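Local coordinates for 4,5-DOPA dioxygenase extradiol (PDB 2PW6), which opens the aromatic ring of L-DOPA between carbons 4 and 5 in vitro, giving a seco-DOPA that rearranges to betalamic acid, its physiological substrate being unknown, at residues A[16-22]-A[169-175]; A[100-104]-A[159-165]; A[189-195]-A[258-262]; A[58-64]-A[140-146]. All blocks are in the same frame, centred on the assembly; numbering follows the deposited sequence.

Contact 1 of 4, residues A[16-22]-A[169-175]. With ZN (zinc ion), chain B.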
loop_
_atom_site.group_PDB
_atom_site.type_symbol
_atom_site.label_atom_id
_atom_site.label_comp_id
_atom_site.label_asym_id
_atom_site.label_seq_id
_atom_site.Cartn_x
_atom_site.Cartn_y
_atom_site.Cartn_z
ATOM N N PRO A 16 5.826 -23.311 -15.285
ATOM C CA PRO A 16 4.449 -22.803 -15.341
ATOM C C PRO A 16 4.384 -21.272 -15.160
ATOM O O PRO A 16 5.293 -20.676 -14.580
ATOM C CB PRO A 16 3.774 -23.507 -14.160
ATOM C CG PRO A 16 4.901 -23.704 -13.163
ATOM C CD PRO A 16 6.122 -23.988 -14.002
ATOM N N ALA A 17 3.333 -20.655 -15.692
ATOM C CA ALA A 17 2.979 -19.282 -15.337
ATOM C C ALA A 17 1.742 -19.260 -14.407
ATOM O O ALA A 17 0.830 -20.086 -14.515
ATOM C CB ALA A 17 2.760 -18.429 -16.586
ATOM N N LEU A 18 1.743 -18.315 -13.481
ATOM C CA LEU A 18 0.755 -18.243 -12.428
ATOM C C LEU A 18 0.176 -16.852 -12.291
ATOM O O LEU A 18 0.925 -15.878 -12.158
ATOM C CB LEU A 18 1.384 -18.636 -11.102
ATOM C CG LEU A 18 1.251 -20.083 -10.635
ATOM C CD1 LEU A 18 1.821 -21.078 -11.621
ATOM C CD2 LEU A 18 1.983 -20.187 -9.319
ATOM N N PHE A 19 -1.153 -16.774 -12.358
ATOM C CA PHE A 19 -1.919 -15.579 -11.961
ATOM C C PHE A 19 -2.566 -15.851 -10.621
ATOM O O PHE A 19 -3.310 -16.799 -10.486
ATOM C CB PHE A 19 -3.017 -15.219 -12.983
ATOM C CG PHE A 19 -3.922 -14.112 -12.509
ATOM C CD1 PHE A 19 -3.478 -12.802 -12.495
ATOM C CD2 PHE A 19 -5.208 -14.401 -12.000
ATOM C CE1 PHE A 19 -4.283 -11.791 -12.043
ATOM C CE2 PHE A 19 -6.025 -13.395 -11.530
ATOM C CZ PHE A 19 -5.581 -12.097 -11.553
ATOM N N LEU A 20 -2.282 -15.036 -9.623
ATOM C CA LEU A 20 -2.895 -15.228 -8.334
ATOM C C LEU A 20 -3.807 -14.044 -8.012
ATOM O O LEU A 20 -3.404 -12.889 -8.168
ATOM C CB LEU A 20 -1.856 -15.412 -7.213
ATOM C CG LEU A 20 -0.884 -16.603 -7.103
ATOM C CD1 LEU A 20 -1.474 -17.889 -7.657
ATOM C CD2 LEU A 20 0.425 -16.298 -7.821
ATOM N N GLY A 21 -5.032 -14.354 -7.574
ATOM C CA GLY A 21 -5.908 -13.401 -6.924
ATOM C C GLY A 21 -5.324 -13.187 -5.563
ATOM O O GLY A 21 -5.074 -14.137 -4.838
ATOM N N HIS A 22 -5.064 -11.952 -5.191
ATOM C CA HIS A 22 -4.434 -11.654 -3.923
ATOM C C HIS A 22 -5.301 -10.865 -2.963
ATOM O O HIS A 22 -6.319 -10.355 -3.351
ATOM C CB HIS A 22 -3.072 -10.986 -4.127
ATOM C CG HIS A 22 -3.137 -9.568 -4.607
ATOM N ND1 HIS A 22 -2.368 -9.107 -5.639
ATOM C CD2 HIS A 22 -3.844 -8.509 -4.176
ATOM C CE1 HIS A 22 -2.608 -7.836 -5.837
ATOM N NE2 HIS A 22 -3.503 -7.445 -4.962
ATOM N N LEU A 169 6.808 -17.086 -14.426
ATOM C CA LEU A 169 6.003 -15.892 -14.426
ATOM C C LEU A 169 4.997 -15.954 -13.243
ATOM O O LEU A 169 4.193 -16.905 -13.135
ATOM C CB LEU A 169 5.323 -15.750 -15.791
ATOM C CG LEU A 169 6.279 -16.004 -16.985
ATOM C CD1 LEU A 169 5.576 -16.121 -18.336
ATOM C CD2 LEU A 169 7.468 -14.981 -17.084
ATOM N N VAL A 170 5.097 -14.989 -12.330
ATOM C CA VAL A 170 4.078 -14.814 -11.282
ATOM C C VAL A 170 3.365 -13.443 -11.428
ATOM O O VAL A 170 3.925 -12.401 -11.117
ATOM C CB VAL A 170 4.637 -15.052 -9.842
ATOM C CG1 VAL A 170 5.751 -14.121 -9.557
ATOM C CG2 VAL A 170 3.571 -14.836 -8.777
ATOM N N ALA A 171 2.148 -13.468 -11.961
ATOM C CA ALA A 171 1.300 -12.253 -12.057
ATOM C C ALA A 171 0.307 -12.259 -10.902
ATOM O O ALA A 171 -0.198 -13.308 -10.536
ATOM C CB ALA A 171 0.590 -12.230 -13.348
ATOM N N SER A 172 0.095 -11.115 -10.267
ATOM C CA SER A 172 -0.899 -11.055 -9.205
ATOM C C SER A 172 -1.788 -9.824 -9.316
ATOM O O SER A 172 -1.312 -8.716 -9.596
ATOM C CB SER A 172 -0.331 -11.272 -7.779
ATOM O OG SER A 172 0.047 -10.085 -7.105
ATOM N N GLY A 173 -3.089 -10.066 -9.130
ATOM C CA GLY A 173 -4.112 -9.016 -9.143
ATOM C C GLY A 173 -5.430 -9.626 -8.722
ATOM O O GLY A 173 -5.458 -10.369 -7.751
ATOM N N ASN A 174 -6.503 -9.347 -9.482
ATOM C CA ASN A 174 -7.904 -9.715 -9.091
ATOM C C ASN A 174 -8.798 -9.435 -10.281
ATOM O O ASN A 174 -8.932 -8.263 -10.709
ATOM C CB ASN A 174 -8.453 -8.896 -7.881
ATOM C CG ASN A 174 -7.766 -9.211 -6.535
ATOM O OD1 ASN A 174 -7.128 -8.317 -5.928
ATOM N ND2 ASN A 174 -7.960 -10.440 -6.015
ATOM N N VAL A 175 -9.393 -10.487 -10.842
ATOM C CA VAL A 175 -10.266 -10.348 -11.997
ATOM C C VAL A 175 -11.608 -9.609 -11.687
ATOM O O VAL A 175 -12.265 -9.070 -12.622
ATOM C CB VAL A 175 -10.517 -11.703 -12.689
ATOM C CG1 VAL A 175 -9.191 -12.398 -12.971
ATOM C CG2 VAL A 175 -11.458 -12.609 -11.840
HETATM ZN ZN ZN B . -4.441 -5.239 -5.065
#
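The ring of Phe19 reaches over the neighbouring strand to Gly173, its CE2 3.6 Å from Val175 CG1 and its CZ close to Asn174 N. Phe19 shares a sheet face with Ala171, under helix 236-243, and chi1 of 173°, CG anti to the backbone N, leans its ring across the partner strand. Leu20 CD2 meets Val170 CG2 on the other face. Between the faces, parallel strands 17-21 and 167-173 exchange backbone bonds from Leu18 to His22. At the polar end, His22 ND1 donates in its ring plane to Ser172 OG over 3.0 Å, and Ser172 OG also bonds Ser123. Asn174 ND2, also bonded to Ser264 O, meets a lone pair of His22 O at 3.1 Å. Cutting Asn174 back to an alanine is likely to leave His22 O and Ser264 O without the amide donor they share. Zinc is held by His22 NE2 (2.4 Å), His57 and His234 of this chain and Asp86 of the second subunit; His22 at the C-terminal end of its strand is consistent with the LigB-type dioxygenase metal site.

Contact 2 of 4, residues A[100-104]-A[159-165]; sequences RLVEL and LAALRDE
Arg100 leans from helix 95-105 onto the turn that follows helix 149-159, its side chain serving an apolar and an ionic contact in turn. From CB the chain runs to CG, which rests 3.8 Å from Leu162 CD2, and the bend at chi2 (67°) carries CD past that leucine to Glu165 OE1. NE then donates to Glu165 OE1 at 3.0 Å in an almost straight bond (177°), in the guanidinium plane, while NH2 donates to Glu165 OE2 at 2.9 Å, an oxygen slightly out of that plane. Both oxygens use their syn lone pairs, and the two flat groups are nearly coplanar, a side-on bidentate salt bridge. With a methionine instead of Arg100, the Glu165 carboxylate would probably lose its charged mate and be set free to turn. Beneath the ion pair, Leu104 CD2 lies 3.9 Å from Leu162 CG, and Leu101 CD1 presses on Leu159 CD2 at 3.5 Å, tighter than usual for two methyl groups. Leu101 and Leu159 also touch strand 138-144. The chemistry is thus layered: leucines join helix and turn next to the sheet, and a partly exposed salt bridge borders them on the outer side.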
loop_
_atom_site.group_PDB
_atom_site.type_symbol
_atom_site.label_atom_id
_atom_site.label_comp_id
_atom_site.label_asym_id
_atom_site.label_seq_id
_atom_site.Cartn_x
_atom_site.Cartn_y
_atom_site.Cartn_z
ATOM N N ARG A 100 17.990 -9.830 -20.128
ATOM C CA ARG A 100 17.295 -10.765 -20.993
ATOM C C ARG A 100 15.813 -10.357 -21.255
ATOM O O ARG A 100 15.294 -10.548 -22.349
ATOM C CB ARG A 100 17.435 -12.191 -20.447
ATOM C CG ARG A 100 16.608 -13.258 -21.170
ATOM C CD ARG A 100 17.028 -13.563 -22.617
ATOM N NE ARG A 100 16.099 -14.536 -23.230
ATOM C CZ ARG A 100 15.443 -14.372 -24.379
ATOM N NH1 ARG A 100 15.602 -13.271 -25.119
ATOM N NH2 ARG A 100 14.637 -15.339 -24.813
ATOM N N LEU A 101 15.174 -9.748 -20.257
ATOM C CA LEU A 101 13.817 -9.189 -20.386
ATOM C C LEU A 101 13.833 -7.997 -21.329
ATOM O O LEU A 101 13.003 -7.917 -22.242
ATOM C CB LEU A 101 13.271 -8.783 -19.010
ATOM C CG LEU A 101 11.773 -8.801 -18.694
ATOM C CD1 LEU A 101 10.963 -9.673 -19.643
ATOM C CD2 LEU A 101 11.639 -9.337 -17.309
ATOM N N VAL A 102 14.809 -7.096 -21.138
ATOM C CA VAL A 102 14.912 -5.904 -21.982
ATOM C C VAL A 102 15.130 -6.281 -23.428
ATOM O O VAL A 102 14.463 -5.722 -24.299
ATOM C CB VAL A 102 15.947 -4.882 -21.449
ATOM C CG1 VAL A 102 16.065 -3.649 -22.342
ATOM C CG2 VAL A 102 15.541 -4.434 -20.042
ATOM N N GLU A 103 16.018 -7.255 -23.680
ATOM C CA GLU A 103 16.349 -7.729 -25.039
ATOM C C GLU A 103 15.182 -8.431 -25.728
ATOM O O GLU A 103 14.870 -8.157 -26.900
ATOM C CB GLU A 103 17.565 -8.690 -24.988
ATOM C CG GLU A 103 18.887 -8.009 -24.527
ATOM C CD GLU A 103 20.024 -8.992 -24.128
ATOM O OE1 GLU A 103 21.160 -8.484 -23.855
ATOM O OE2 GLU A 103 19.798 -10.237 -24.096
ATOM N N LEU A 104 14.568 -9.371 -25.011
ATOM C CA LEU A 104 13.361 -10.053 -25.478
ATOM C C LEU A 104 12.230 -9.071 -25.903
ATOM O O LEU A 104 11.625 -9.244 -26.958
ATOM C CB LEU A 104 12.871 -11.037 -24.407
ATOM C CG LEU A 104 11.513 -11.687 -24.643
ATOM C CD1 LEU A 104 11.631 -12.757 -25.729
ATOM C CD2 LEU A 104 10.974 -12.284 -23.339
ATOM N N LEU A 159 6.633 -13.159 -23.337
ATOM C CA LEU A 159 7.215 -13.735 -22.109
ATOM C C LEU A 159 7.266 -15.244 -22.097
ATOM O O LEU A 159 7.968 -15.830 -21.267
ATOM C CB LEU A 159 6.455 -13.261 -20.875
ATOM C CG LEU A 159 6.646 -11.777 -20.564
ATOM C CD1 LEU A 159 5.530 -11.284 -19.666
ATOM C CD2 LEU A 159 8.065 -11.519 -19.967
ATOM N N ALA A 160 6.475 -15.861 -22.972
ATOM C CA ALA A 160 6.359 -17.317 -23.064
ATOM C C ALA A 160 7.722 -18.014 -23.261
ATOM O O ALA A 160 8.028 -18.991 -22.570
ATOM C CB ALA A 160 5.352 -17.719 -24.185
ATOM N N ALA A 161 8.545 -17.488 -24.169
ATOM C CA ALA A 161 9.889 -18.038 -24.367
ATOM C C ALA A 161 10.671 -18.229 -23.049
ATOM O O ALA A 161 11.398 -19.198 -22.894
ATOM C CB ALA A 161 10.701 -17.173 -25.375
ATOM N N LEU A 162 10.529 -17.322 -22.099
ATOM C CA LEU A 162 11.300 -17.446 -20.857
ATOM C C LEU A 162 10.935 -18.661 -20.009
ATOM O O LEU A 162 11.672 -19.018 -19.071
ATOM C CB LEU A 162 11.183 -16.197 -20.012
ATOM C CG LEU A 162 11.676 -14.869 -20.572
ATOM C CD1 LEU A 162 11.149 -13.774 -19.669
ATOM C CD2 LEU A 162 13.215 -14.855 -20.655
ATOM N N ARG A 163 9.816 -19.306 -20.349
ATOM C CA ARG A 163 9.343 -20.447 -19.587
ATOM C C ARG A 163 10.205 -21.700 -19.815
ATOM O O ARG A 163 10.316 -22.550 -18.932
ATOM C CB ARG A 163 7.866 -20.705 -19.869
ATOM C CG ARG A 163 6.932 -19.596 -19.350
ATOM C CD ARG A 163 5.485 -19.901 -19.698
ATOM N NE ARG A 163 5.067 -21.191 -19.136
ATOM C CZ ARG A 163 4.176 -22.007 -19.695
ATOM N NH1 ARG A 163 3.553 -21.675 -20.834
ATOM N NH2 ARG A 163 3.900 -23.161 -19.105
ATOM N N ASP A 164 10.820 -21.778 -20.993
ATOM C CA ASP A 164 11.798 -22.822 -21.334
ATOM C C ASP A 164 13.242 -22.473 -20.880
ATOM O O ASP A 164 14.165 -23.263 -21.079
ATOM C CB ASP A 164 11.773 -23.060 -22.845
ATOM C CG ASP A 164 10.416 -23.532 -23.351
ATOM O OD1 ASP A 164 9.778 -24.349 -22.665
ATOM O OD2 ASP A 164 9.992 -23.102 -24.448
ATOM N N GLU A 165 13.425 -21.302 -20.264
ATOM C CA GLU A 165 14.730 -20.870 -19.756
ATOM C C GLU A 165 14.803 -20.862 -18.234
ATOM O O GLU A 165 15.610 -20.128 -17.666
ATOM C CB GLU A 165 15.092 -19.487 -20.297
ATOM C CG GLU A 165 15.223 -19.443 -21.809
ATOM C CD GLU A 165 15.310 -18.044 -22.376
ATOM O OE1 GLU A 165 15.713 -17.104 -21.653
ATOM O OE2 GLU A 165 14.985 -17.889 -23.574
#

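Contact 3 of 4, residues A[189-195]-A[258-262]; sequences SPYPWAT and IEMGS
Over one face of the Tyr191 ring sits Gly261 CA, 4.0 Å from the ring centroid and 14° off its normal, a CH-pi contact, while Ser262 CB comes to the ring's edge. The indole of Trp193 has Tyr191 CB over one face, and its CH2 atom touches Ser262 CB at 3.7 Å. Tyr191 occupies the N-cap position of helix 192-202, and its CG stands anti to the carbonyl carbon (chi1 -62°), which sets the ring with its face against the Gly261 backbone. The phenol hydroxyl at its far end bonds Thr181 O, and Ser262 OG bonds the hydroxyl of Thr181. At the backbone, Tyr191 N donates to a lone pair of Gly261 O at 3.1 Å, bent at the hydrogen (140°). Ala194 CB closes on the same oxygen, and Pro190 CB meets Ile258 CB at 4.1 Å. The positive phi of Gly261 by itself favours glycine. Aromatic and aliphatic surfaces therefore do most of the joining between helix start and turn, with one direct, bent backbone hydrogen bond between them.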
loop_
_atom_site.group_PDB
_atom_site.type_symbol
_atom_site.label_atom_id
_atom_site.label_comp_id
_atom_site.label_asym_id
_atom_site.label_seq_id
_atom_site.Cartn_x
_atom_site.Cartn_y
_atom_site.Cartn_z
ATOM N N SER A 189 -21.857 -12.960 1.189
ATOM C CA SER A 189 -22.248 -13.631 -0.047
ATOM C C SER A 189 -21.688 -12.895 -1.248
ATOM O O SER A 189 -21.563 -11.676 -1.194
ATOM C CB SER A 189 -23.770 -13.745 -0.155
ATOM O OG SER A 189 -24.216 -14.984 0.376
ATOM N N PRO A 190 -21.307 -13.629 -2.315
ATOM C CA PRO A 190 -20.886 -12.970 -3.554
ATOM C C PRO A 190 -22.033 -12.274 -4.291
ATOM O O PRO A 190 -23.039 -12.904 -4.619
ATOM C CB PRO A 190 -20.333 -14.121 -4.418
ATOM C CG PRO A 190 -20.244 -15.305 -3.527
ATOM C CD PRO A 190 -21.191 -15.098 -2.414
ATOM N N TYR A 191 -21.875 -10.988 -4.542
ATOM C CA TYR A 191 -22.763 -10.253 -5.421
ATOM C C TYR A 191 -22.968 -11.005 -6.695
ATOM O O TYR A 191 -22.020 -11.598 -7.207
ATOM C CB TYR A 191 -22.139 -8.921 -5.775
ATOM C CG TYR A 191 -21.927 -8.043 -4.596
ATOM C CD1 TYR A 191 -22.856 -8.009 -3.543
ATOM C CD2 TYR A 191 -20.825 -7.208 -4.532
ATOM C CE1 TYR A 191 -22.654 -7.171 -2.449
ATOM C CE2 TYR A 191 -20.635 -6.369 -3.452
ATOM C CZ TYR A 191 -21.555 -6.345 -2.426
ATOM O OH TYR A 191 -21.350 -5.496 -1.367
ATOM N N PRO A 192 -24.215 -11.008 -7.225
ATOM C CA PRO A 192 -24.485 -11.806 -8.410
ATOM C C PRO A 192 -23.729 -11.303 -9.647
ATOM O O PRO A 192 -23.349 -12.101 -10.487
ATOM C CB PRO A 192 -26.007 -11.660 -8.588
ATOM C CG PRO A 192 -26.511 -11.240 -7.228
ATOM C CD PRO A 192 -25.429 -10.326 -6.752
ATOM N N TRP A 193 -23.537 -9.989 -9.757
ATOM C CA TRP A 193 -22.790 -9.435 -10.868
ATOM C C TRP A 193 -21.300 -9.854 -10.779
ATOM O O TRP A 193 -20.679 -10.171 -11.785
ATOM C CB TRP A 193 -22.985 -7.901 -10.952
ATOM C CG TRP A 193 -22.512 -7.167 -9.736
ATOM C CD1 TRP A 193 -23.250 -6.825 -8.666
ATOM C CD2 TRP A 193 -21.178 -6.698 -9.477
ATOM N NE1 TRP A 193 -22.472 -6.177 -7.729
ATOM C CE2 TRP A 193 -21.192 -6.085 -8.209
ATOM C CE3 TRP A 193 -19.967 -6.749 -10.192
ATOM C CZ2 TRP A 193 -20.055 -5.512 -7.643
ATOM C CZ3 TRP A 193 -18.832 -6.191 -9.616
ATOM C CH2 TRP A 193 -18.889 -5.572 -8.364
ATOM N N ALA A 194 -20.759 -9.897 -9.565
ATOM C CA ALA A 194 -19.415 -10.430 -9.333
ATOM C C ALA A 194 -19.264 -11.865 -9.836
ATOM O O ALA A 194 -18.291 -12.159 -10.557
ATOM C CB ALA A 194 -18.998 -10.295 -7.857
ATOM N N THR A 195 -20.204 -12.748 -9.473
ATOM C CA THR A 195 -20.190 -14.166 -9.901
ATOM C C THR A 195 -20.393 -14.252 -11.399
ATOM O O THR A 195 -19.703 -15.017 -12.098
ATOM C CB THR A 195 -21.286 -15.008 -9.168
ATOM O OG1 THR A 195 -20.942 -15.152 -7.785
ATOM C CG2 THR A 195 -21.406 -16.387 -9.764
ATOM N N ILE A 258 -14.689 -15.745 -4.070
ATOM C CA ILE A 258 -15.023 -14.363 -4.098
ATOM C C ILE A 258 -15.259 -13.953 -2.706
ATOM O O ILE A 258 -16.175 -14.406 -2.084
ATOM C CB ILE A 258 -16.276 -14.098 -4.870
ATOM C CG1 ILE A 258 -16.148 -14.631 -6.275
ATOM C CG2 ILE A 258 -16.525 -12.639 -4.932
ATOM C CD1 ILE A 258 -17.175 -14.170 -7.166
ATOM N N GLU A 259 -14.404 -13.096 -2.210
ATOM C CA GLU A 259 -14.495 -12.591 -0.844
ATOM C C GLU A 259 -15.118 -11.197 -0.771
ATOM O O GLU A 259 -15.027 -10.414 -1.706
ATOM C CB GLU A 259 -13.110 -12.554 -0.183
ATOM C CG GLU A 259 -12.447 -13.885 -0.072
ATOM C CD GLU A 259 -13.152 -14.793 0.904
ATOM O OE1 GLU A 259 -13.629 -14.314 1.954
ATOM O OE2 GLU A 259 -13.222 -16.000 0.622
HETATM N N MSE A 260 -15.728 -10.904 0.369
HETATM C CA MSE A 260 -16.353 -9.610 0.648
HETATM C C MSE A 260 -17.271 -9.097 -0.457
HETATM O O MSE A 260 -17.314 -7.897 -0.716
HETATM C CB MSE A 260 -15.289 -8.583 1.001
HETATM C CG MSE A 260 -14.479 -8.986 2.236
HETATM SE SE MSE A 260 -12.968 -7.799 2.583
HETATM C CE MSE A 260 -11.782 -8.432 1.178
ATOM N N GLY A 261 -17.983 -10.027 -1.103
ATOM C CA GLY A 261 -18.942 -9.713 -2.143
ATOM C C GLY A 261 -18.370 -9.476 -3.532
ATOM O O GLY A 261 -18.950 -9.921 -4.518
ATOM N N SER A 262 -17.251 -8.762 -3.638
ATOM C CA SER A 262 -16.699 -8.530 -4.983
ATOM C C SER A 262 -15.182 -8.711 -5.184
ATOM O O SER A 262 -14.715 -8.567 -6.292
ATOM C CB SER A 262 -17.154 -7.173 -5.541
ATOM O OG SER A 262 -16.826 -6.182 -4.616
#

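Contact 4 of 4, residues A[58-64]-A[140-146]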
loop_
_atom_site.group_PDB
_atom_site.type_symbol
_atom_site.label_atom_id
_atom_site.label_comp_id
_atom_site.label_asym_id
_atom_site.label_seq_id
_atom_site.Cartn_x
_atom_site.Cartn_y
_atom_site.Cartn_z
ATOM N N TRP A 58 1.927 -2.151 -10.031
ATOM C CA TRP A 58 3.030 -1.466 -10.816
ATOM C C TRP A 58 2.441 -1.150 -12.193
ATOM O O TRP A 58 2.612 -1.882 -13.151
ATOM C CB TRP A 58 4.330 -2.314 -10.911
ATOM C CG TRP A 58 4.803 -2.893 -9.524
ATOM C CD1 TRP A 58 4.864 -2.227 -8.322
ATOM C CD2 TRP A 58 5.248 -4.214 -9.254
ATOM N NE1 TRP A 58 5.303 -3.062 -7.311
ATOM C CE2 TRP A 58 5.555 -4.287 -7.870
ATOM C CE3 TRP A 58 5.464 -5.340 -10.052
ATOM C CZ2 TRP A 58 6.042 -5.454 -7.273
ATOM C CZ3 TRP A 58 5.955 -6.500 -9.454
ATOM C CH2 TRP A 58 6.236 -6.545 -8.085
ATOM N N PHE A 59 1.673 -0.059 -12.233
ATOM C CA PHE A 59 0.840 0.343 -13.383
ATOM C C PHE A 59 1.338 1.748 -13.761
ATOM O O PHE A 59 1.070 2.720 -13.055
ATOM C CB PHE A 59 -0.632 0.352 -12.943
ATOM C CG PHE A 59 -1.653 0.454 -14.067
ATOM C CD1 PHE A 59 -1.613 -0.387 -15.160
ATOM C CD2 PHE A 59 -2.755 1.344 -13.944
ATOM C CE1 PHE A 59 -2.597 -0.341 -16.181
ATOM C CE2 PHE A 59 -3.775 1.403 -14.970
ATOM C CZ PHE A 59 -3.689 0.563 -16.084
ATOM N N THR A 60 2.113 1.828 -14.841
ATOM C CA THR A 60 2.987 2.987 -15.117
ATOM C C THR A 60 2.724 3.402 -16.553
ATOM O O THR A 60 2.274 2.594 -17.306
ATOM C CB THR A 60 4.526 2.550 -15.030
ATOM O OG1 THR A 60 4.756 1.431 -15.909
ATOM C CG2 THR A 60 4.917 2.151 -13.620
ATOM N N ARG A 61 3.018 4.635 -16.945
ATOM C CA ARG A 61 3.112 4.900 -18.383
ATOM C C ARG A 61 4.456 4.377 -18.869
ATOM O O ARG A 61 5.481 4.761 -18.337
ATOM C CB ARG A 61 2.969 6.375 -18.761
ATOM C CG ARG A 61 2.646 6.506 -20.316
ATOM C CD ARG A 61 2.931 7.898 -20.965
ATOM N NE ARG A 61 2.625 9.032 -20.075
ATOM C CZ ARG A 61 1.394 9.411 -19.709
ATOM N NH1 ARG A 61 0.315 8.755 -20.155
ATOM N NH2 ARG A 61 1.241 10.449 -18.893
ATOM N N GLY A 62 4.426 3.510 -19.871
ATOM C CA GLY A 62 5.610 2.773 -20.317
ATOM C C GLY A 62 5.870 1.531 -19.482
ATOM O O GLY A 62 5.316 1.369 -18.400
ATOM N N THR A 63 6.705 0.642 -20.010
ATOM C CA THR A 63 7.079 -0.597 -19.354
ATOM C C THR A 63 8.411 -0.342 -18.628
ATOM O O THR A 63 9.373 0.215 -19.210
ATOM C CB THR A 63 7.176 -1.748 -20.391
ATOM O OG1 THR A 63 5.936 -1.878 -21.124
ATOM C CG2 THR A 63 7.519 -3.082 -19.740
ATOM N N GLY A 64 8.433 -0.695 -17.346
ATOM C CA GLY A 64 9.627 -0.672 -16.527
ATOM C C GLY A 64 10.022 -2.072 -16.086
ATOM O O GLY A 64 9.199 -2.987 -16.108
ATOM N N GLN A 140 11.192 -7.428 -11.159
ATOM C CA GLN A 140 9.842 -6.839 -11.282
ATOM C C GLN A 140 9.598 -6.216 -12.672
ATOM O O GLN A 140 10.458 -5.518 -13.211
ATOM C CB GLN A 140 9.624 -5.803 -10.194
ATOM C CG GLN A 140 9.816 -6.354 -8.776
ATOM C CD GLN A 140 10.109 -5.269 -7.803
ATOM O OE1 GLN A 140 11.071 -4.511 -7.977
ATOM N NE2 GLN A 140 9.282 -5.149 -6.776
ATOM N N LEU A 141 8.446 -6.535 -13.254
ATOM C CA LEU A 141 7.992 -5.980 -14.514
ATOM C C LEU A 141 6.692 -5.163 -14.292
ATOM O O LEU A 141 5.792 -5.620 -13.577
ATOM C CB LEU A 141 7.722 -7.105 -15.523
ATOM C CG LEU A 141 7.182 -6.674 -16.902
ATOM C CD1 LEU A 141 8.253 -5.868 -17.711
ATOM C CD2 LEU A 141 6.731 -7.902 -17.650
ATOM N N SER A 142 6.606 -3.980 -14.896
ATOM C CA SER A 142 5.467 -3.095 -14.686
ATOM C C SER A 142 4.508 -3.189 -15.878
ATOM O O SER A 142 4.864 -3.709 -16.961
ATOM C CB SER A 142 5.920 -1.658 -14.439
ATOM O OG SER A 142 6.262 -1.024 -15.652
ATOM N N ILE A 143 3.275 -2.721 -15.673
ATOM C CA ILE A 143 2.216 -2.861 -16.684
ATOM C C ILE A 143 2.065 -1.499 -17.342
ATOM O O ILE A 143 1.856 -0.523 -16.671
ATOM C CB ILE A 143 0.859 -3.346 -16.015
ATOM C CG1 ILE A 143 0.975 -4.800 -15.532
ATOM C CG2 ILE A 143 -0.346 -3.210 -16.971
ATOM C CD1 ILE A 143 0.110 -5.111 -14.306
ATOM N N ASP A 144 2.177 -1.431 -18.652
ATOM C CA ASP A 144 2.014 -0.150 -19.361
ATOM C C ASP A 144 0.528 0.315 -19.402
ATOM O O ASP A 144 -0.260 -0.243 -20.177
ATOM C CB ASP A 144 2.536 -0.284 -20.805
ATOM C CG ASP A 144 2.679 1.073 -21.531
ATOM O OD1 ASP A 144 2.172 2.127 -21.078
ATOM O OD2 ASP A 144 3.359 1.089 -22.583
ATOM N N SER A 145 0.194 1.305 -18.566
ATOM C CA SER A 145 -1.094 2.072 -18.558
ATOM C C SER A 145 -1.690 2.399 -19.927
ATOM O O SER A 145 -2.903 2.281 -20.132
ATOM C CB SER A 145 -0.843 3.460 -17.973
ATOM O OG SER A 145 -1.011 3.505 -16.608
ATOM N N SER A 146 -0.827 2.887 -20.825
ATOM C CA SER A 146 -1.239 3.531 -22.066
ATOM C C SER A 146 -1.599 2.535 -23.149
ATOM O O SER A 146 -1.973 2.926 -24.256
ATOM C CB SER A 146 -0.107 4.459 -22.564
ATOM O OG SER A 146 1.057 3.695 -22.886
HETATM O O HOH W 1 4.202 -3.371 -19.617
HETATM O O HOH W 2 5.482 -0.316 -23.217
#
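Trp58 and Gln140 cross at about a right angle, the indole and amide planes 75° apart, and the glutamine chain passes over one face of the six-membered ring. Gln140 CB lies 4.2 Å from that ring's centroid; its NE2 goes on to Trp117 O, and the indole NE1 to Gly118 O. Ser145 CA and OG both lie over the face of Phe59, and Ile143 CG2 comes to its edge, 3.6 Å from Phe59 CD1. CG anti to the backbone N (chi1 -168°) swings this phenyl over the end of the partner strand.

On the opposite face, Gly64 N donates to Ser142 OG (2.8 Å), Ser142 OG to Thr60 OG1, and Thr60 OG1 to Gly62 O. Asp144 OD1 takes three donors well out of its carboxylate plane: Gly62 N (2.9 Å) from one side, Ser146 N, in an Asx turn, and OG from the other; OD2 pairs with Lys147. One water joins Thr63 OG1 to Ser142 O and Asp144 N, another to Asp144 OD2. Ile143 N bonds Trp58 O, Thr60 N Ile143 O and Ser145 N Thr60 O, while Ser142 N bonds Gly64 O: strand 138-144 is an inner strand of the LigB-family mixed sheet, parallel to 50-60, antiparallel to 63-66.

Contacts 1 and 4 belong to the same mixed sheet, in which strand 50-60 separates strand 167-173 from strand 138-144; they do not touch. Contact 1 is wholly buried near the centre of the chain and carries a metal ligand, whereas contact 4 is partly buried, with hydroxyls, a carboxylate and waters at a strand end. Contacts 2 and 3 are partly buried and peripheral, their centres about 17 and 20 Å from that of the chain. Contact 2 packs a helix and turn against the sheet: Leu159 touches Leu141 of contact 4, and Leu169 of contact 1 also touches its turn. Contact 3 lies across the chain's centre from contact 2 and relies on aromatic rings where contact 2 pairs charges.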